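Local coordinates for osmotically inducible protein OsmC (Psychrobacter arcticus, PDB 2PN2) that probably takes part in the response to osmotic stress and in detoxification, as an OsmC-like protein, at residues 64-69 and 107-112; 97-100 and 105-108. All coordinates share one frame; numbering follows the deposited sequence.

Interaction 1 of 2, residues 64-69 and 107-112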
# COMPACT_ATOMS: atom_id res chain seq x y z
N LEU A 64 0.96 -3.49 -3.94
CA LEU A 64 0.48 -3.24 -2.58
C LEU A 64 -0.19 -1.86 -2.46
O LEU A 64 -1.27 -1.74 -1.87
CB LEU A 64 1.64 -3.40 -1.59
CG LEU A 64 1.37 -3.78 -0.15
CD1 LEU A 64 0.66 -5.13 -0.13
CD2 LEU A 64 2.70 -3.86 0.58
N LEU A 65 0.42 -0.84 -3.05
CA LEU A 65 -0.17 0.51 -3.05
C LEU A 65 -1.51 0.51 -3.79
O LEU A 65 -2.48 1.08 -3.30
CB LEU A 65 0.77 1.51 -3.73
CG LEU A 65 0.39 2.99 -3.70
CD1 LEU A 65 0.52 3.49 -2.30
CD2 LEU A 65 1.28 3.79 -4.66
N ALA A 66 -1.55 -0.09 -4.97
CA ALA A 66 -2.82 -0.15 -5.79
C ALA A 66 -3.91 -0.85 -5.00
O ALA A 66 -5.03 -0.34 -4.87
CB ALA A 66 -2.59 -0.86 -7.15
N THR A 67 -3.55 -1.98 -4.38
CA THR A 67 -4.50 -2.75 -3.56
C THR A 67 -5.00 -2.00 -2.31
O THR A 67 -6.17 -2.14 -1.94
CB THR A 67 -3.92 -4.13 -3.19
OG1 THR A 67 -3.44 -4.74 -4.39
CG2 THR A 67 -4.97 -5.02 -2.52
N SER A 68 -4.12 -1.24 -1.66
CA SER A 68 -4.49 -0.44 -0.48
C SER A 68 -5.60 0.57 -0.80
O SER A 68 -6.46 0.78 0.04
CB SER A 68 -3.28 0.28 0.16
OG SER A 68 -2.86 1.41 -0.58
N LEU A 69 -5.60 1.13 -2.02
CA LEU A 69 -6.64 2.04 -2.47
C LEU A 69 -7.98 1.34 -2.48
O LEU A 69 -8.93 1.86 -1.93
CB LEU A 69 -6.37 2.60 -3.88
CG LEU A 69 -7.41 3.61 -4.41
CD1 LEU A 69 -7.65 4.79 -3.40
CD2 LEU A 69 -6.93 4.15 -5.78
N SER A 107 0.43 5.22 -12.75
CA SER A 107 -0.29 6.27 -13.51
C SER A 107 -1.82 6.10 -13.41
O SER A 107 -2.55 7.09 -13.49
CB SER A 107 0.15 6.29 -14.97
OG SER A 107 -0.14 5.05 -15.63
N GLU A 108 -2.31 4.86 -13.32
CA GLU A 108 -3.74 4.62 -13.17
C GLU A 108 -3.99 3.42 -12.26
O GLU A 108 -3.16 2.49 -12.20
CB GLU A 108 -4.42 4.35 -14.54
CG GLU A 108 -4.00 5.27 -15.69
CD GLU A 108 -4.74 5.01 -17.01
OE1 GLU A 108 -5.73 4.25 -17.03
OE2 GLU A 108 -4.32 5.59 -18.02
N VAL A 109 -5.09 3.48 -11.51
CA VAL A 109 -5.56 2.33 -10.73
C VAL A 109 -7.03 2.17 -11.07
O VAL A 109 -7.84 3.10 -10.81
CB VAL A 109 -5.38 2.50 -9.22
CG1 VAL A 109 -5.96 1.28 -8.50
CG2 VAL A 109 -3.92 2.68 -8.84
N HIS A 110 -7.37 1.04 -11.68
CA HIS A 110 -8.77 0.76 -12.04
C HIS A 110 -9.31 -0.22 -11.02
O HIS A 110 -8.68 -1.26 -10.77
CB HIS A 110 -8.94 0.20 -13.46
CG HIS A 110 -8.25 1.00 -14.52
ND1 HIS A 110 -7.96 0.47 -15.76
CD2 HIS A 110 -7.72 2.25 -14.51
CE1 HIS A 110 -7.34 1.39 -16.49
NE2 HIS A 110 -7.18 2.47 -15.75
N ILE A 111 -10.44 0.13 -10.41
CA ILE A 111 -11.08 -0.68 -9.37
C ILE A 111 -12.49 -0.98 -9.85
O ILE A 111 -13.28 -0.06 -10.02
CB ILE A 111 -11.13 0.06 -8.00
CG1 ILE A 111 -9.74 0.57 -7.58
CG2 ILE A 111 -11.74 -0.84 -6.89
CD1 ILE A 111 -9.39 1.92 -8.15
N ALA A 112 -12.78 -2.25 -10.13
CA ALA A 112 -14.11 -2.70 -10.56
C ALA A 112 -14.76 -3.32 -9.33
O ALA A 112 -14.35 -4.40 -8.88
CB ALA A 112 -14.00 -3.72 -11.69
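V109 carries the apolar contact, spreading its two methyl branches between A66 and L69 of the helix. With CG1 anti to the backbone N (chi1 177°), that branch meets CD2 of L69 at 4.1 Å, while CG2 lies 4.1 Å from the CB of A66. CD2 of L69 is shared: it also comes within 4.1 Å of CD1 of I111, whose side chain runs at about a right angle to that of the leucine. L69 sends its CG anti to the backbone N (chi1 -178°), which carries the methyl across to the strand. All these approaches are loose van der Waals contacts, and the four residues are buried.

This is the alpha/beta layering of the OsmC-like domain: helix 61-83 lies on one face of the mixed sheet, and the axes of segments 64-69 and 107-112 pass 9.1 Å apart at 45°. The same face is extended by V95 of strand 92-100, which touches A66, and by Q146 of strand 145-150, which touches L69.

Each segment also has polar bonds of its own. On the helix, S68 OG donates to L65 O at 2.8 Å. On the far face of the strand, H110 NE2 donates to E108 OE1 at 2.6 Å; the oxygen lies in the imidazole plane and offers its anti lone pair, which would limit the ring's rotation. L65 of the same helix packs on L65 of the second subunit.

Interaction 2 of 2, residues 97-100 and 105-108. With SO4 (sulfate ion), chain D.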
# COMPACT_ATOMS: atom_id res chain seq x y z
N LYS A 97 -3.63 -2.12 -12.36
CA LYS A 97 -2.76 -0.94 -12.30
C LYS A 97 -2.14 -0.71 -13.66
O LYS A 97 -1.90 -1.67 -14.40
CB LYS A 97 -1.68 -1.06 -11.21
CG LYS A 97 -0.55 -2.04 -11.51
CD LYS A 97 0.57 -1.96 -10.50
CE LYS A 97 1.71 -2.83 -11.01
NZ LYS A 97 2.74 -3.03 -9.98
N VAL A 98 -1.90 0.57 -13.96
CA VAL A 98 -1.16 0.97 -15.15
C VAL A 98 0.05 1.75 -14.62
O VAL A 98 -0.07 2.57 -13.68
CB VAL A 98 -1.98 1.85 -16.10
CG1 VAL A 98 -1.16 2.18 -17.39
CG2 VAL A 98 -3.30 1.15 -16.48
N MSE A 99 1.21 1.47 -15.20
CA MSE A 99 2.45 2.16 -14.87
C MSE A 99 2.81 3.10 -16.01
O MSE A 99 2.40 2.88 -17.15
CB MSE A 99 3.61 1.16 -14.67
CG MSE A 99 3.35 0.05 -13.64
SE MSE A 99 2.99 0.70 -11.86
CE MSE A 99 4.73 1.30 -11.29
N ALA A 100 3.55 4.15 -15.66
CA ALA A 100 4.20 5.07 -16.59
C ALA A 100 5.70 4.89 -16.34
O ALA A 100 6.11 4.36 -15.31
CB ALA A 100 3.77 6.51 -16.34
N ARG A 105 6.49 4.64 -12.09
CA ARG A 105 5.51 5.05 -11.09
C ARG A 105 4.14 4.58 -11.57
O ARG A 105 3.98 4.25 -12.74
CB ARG A 105 5.50 6.59 -10.93
CG ARG A 105 5.09 7.32 -12.22
CD ARG A 105 5.27 8.82 -12.24
NE ARG A 105 4.62 9.35 -13.45
CZ ARG A 105 5.19 9.53 -14.64
NH1 ARG A 105 6.47 9.25 -14.86
NH2 ARG A 105 4.45 10.00 -15.65
N VAL A 106 3.17 4.57 -10.66
CA VAL A 106 1.76 4.24 -10.95
C VAL A 106 1.13 5.46 -11.64
O VAL A 106 1.33 6.59 -11.18
CB VAL A 106 0.97 3.90 -9.66
CG1 VAL A 106 -0.51 3.53 -9.97
CG2 VAL A 106 1.65 2.76 -8.86
N SER A 107 0.43 5.22 -12.75
CA SER A 107 -0.29 6.27 -13.51
C SER A 107 -1.82 6.10 -13.41
O SER A 107 -2.55 7.09 -13.49
CB SER A 107 0.15 6.29 -14.97
OG SER A 107 -0.14 5.05 -15.63
N GLU A 108 -2.31 4.86 -13.32
CA GLU A 108 -3.74 4.62 -13.17
C GLU A 108 -3.99 3.42 -12.26
O GLU A 108 -3.16 2.49 -12.20
CB GLU A 108 -4.42 4.35 -14.54
CG GLU A 108 -4.00 5.27 -15.69
CD GLU A 108 -4.74 5.01 -17.01
OE1 GLU A 108 -5.73 4.25 -17.03
OE2 GLU A 108 -4.32 5.59 -18.02
S SO4 D . 7.02 -2.47 -8.68
O1 SO4 D . 5.91 -3.27 -9.20
O2 SO4 D . 6.90 -2.30 -7.22
O3 SO4 D . 8.25 -3.20 -8.96
O4 SO4 D . 7.06 -1.17 -9.34
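V98 O is gripped by two backbone N-H groups, S107 N at 2.9 Å and E108 N at 3.2 Å, both arriving from the same face of its carbonyl plane. S107 OG lies near the same oxygen, but its bond is weak and not settled. V98 N closes the ring with E108 O, in a nearly straight bond (171°). Towards the turn, A100 N donates to R105 O at 3.0 Å, and R105 N returns a longer bond to A100 O.

Two successive residues, S107 and E108, thus face the single residue V98, the definition of a classic beta bulge, set here in the antiparallel hairpin of strands 92-100 and 105-114. Beyond it the register moves by one, and M99 pairs with V106 as a non-hydrogen-bonded pair.

The side chains along one face are close: the CB atoms of V98 and E108 stand 3.8 Å apart, with the two chains side by side and pointing the same way. CB of A100 sits over one face of the R105 guanidinium, offset toward its rim, and NH1 of that group is held by P103 O. On the other face the selenomethionine M99 is folded back: the bend at chi2 (-60°) sets SE 3.9 Å from V106 CG2, and that at chi3 (-73°) lays CE against the backbone of R105, 3.3 Å from R105 C.

The looser side belongs to K97. Its extended chain leads away from strand 105-108 to helix 61-83, where NZ hydrogen-bonds to T62 OG1 and forms a salt bridge with D63; a weak 3.3 Å bond joins NZ to O1 of a sulfate, probably from the crystallisation liquor and also bound by S60, T62 and R104.

Both interactions use strand 105-114 and share S107 and E108, yet they lie in different surroundings. Interaction 1 is core: helix against sheet, joined mainly by apolar side chains and burying 159 Å². Interaction 2 lies nearer the surface, strand against strand, buries 421 Å² and is held mainly by backbone hydrogen bonds. Their centres are 9 Å apart, and they meet on both faces of the sheet, A66 packing on K97 on the helix-covered face and H110 on V98 on the other face. Each also reaches the second subunit: the helix through L64, L65, T67 and S68, the hairpin through V106, whose backbone N bonds to S139 of that subunit.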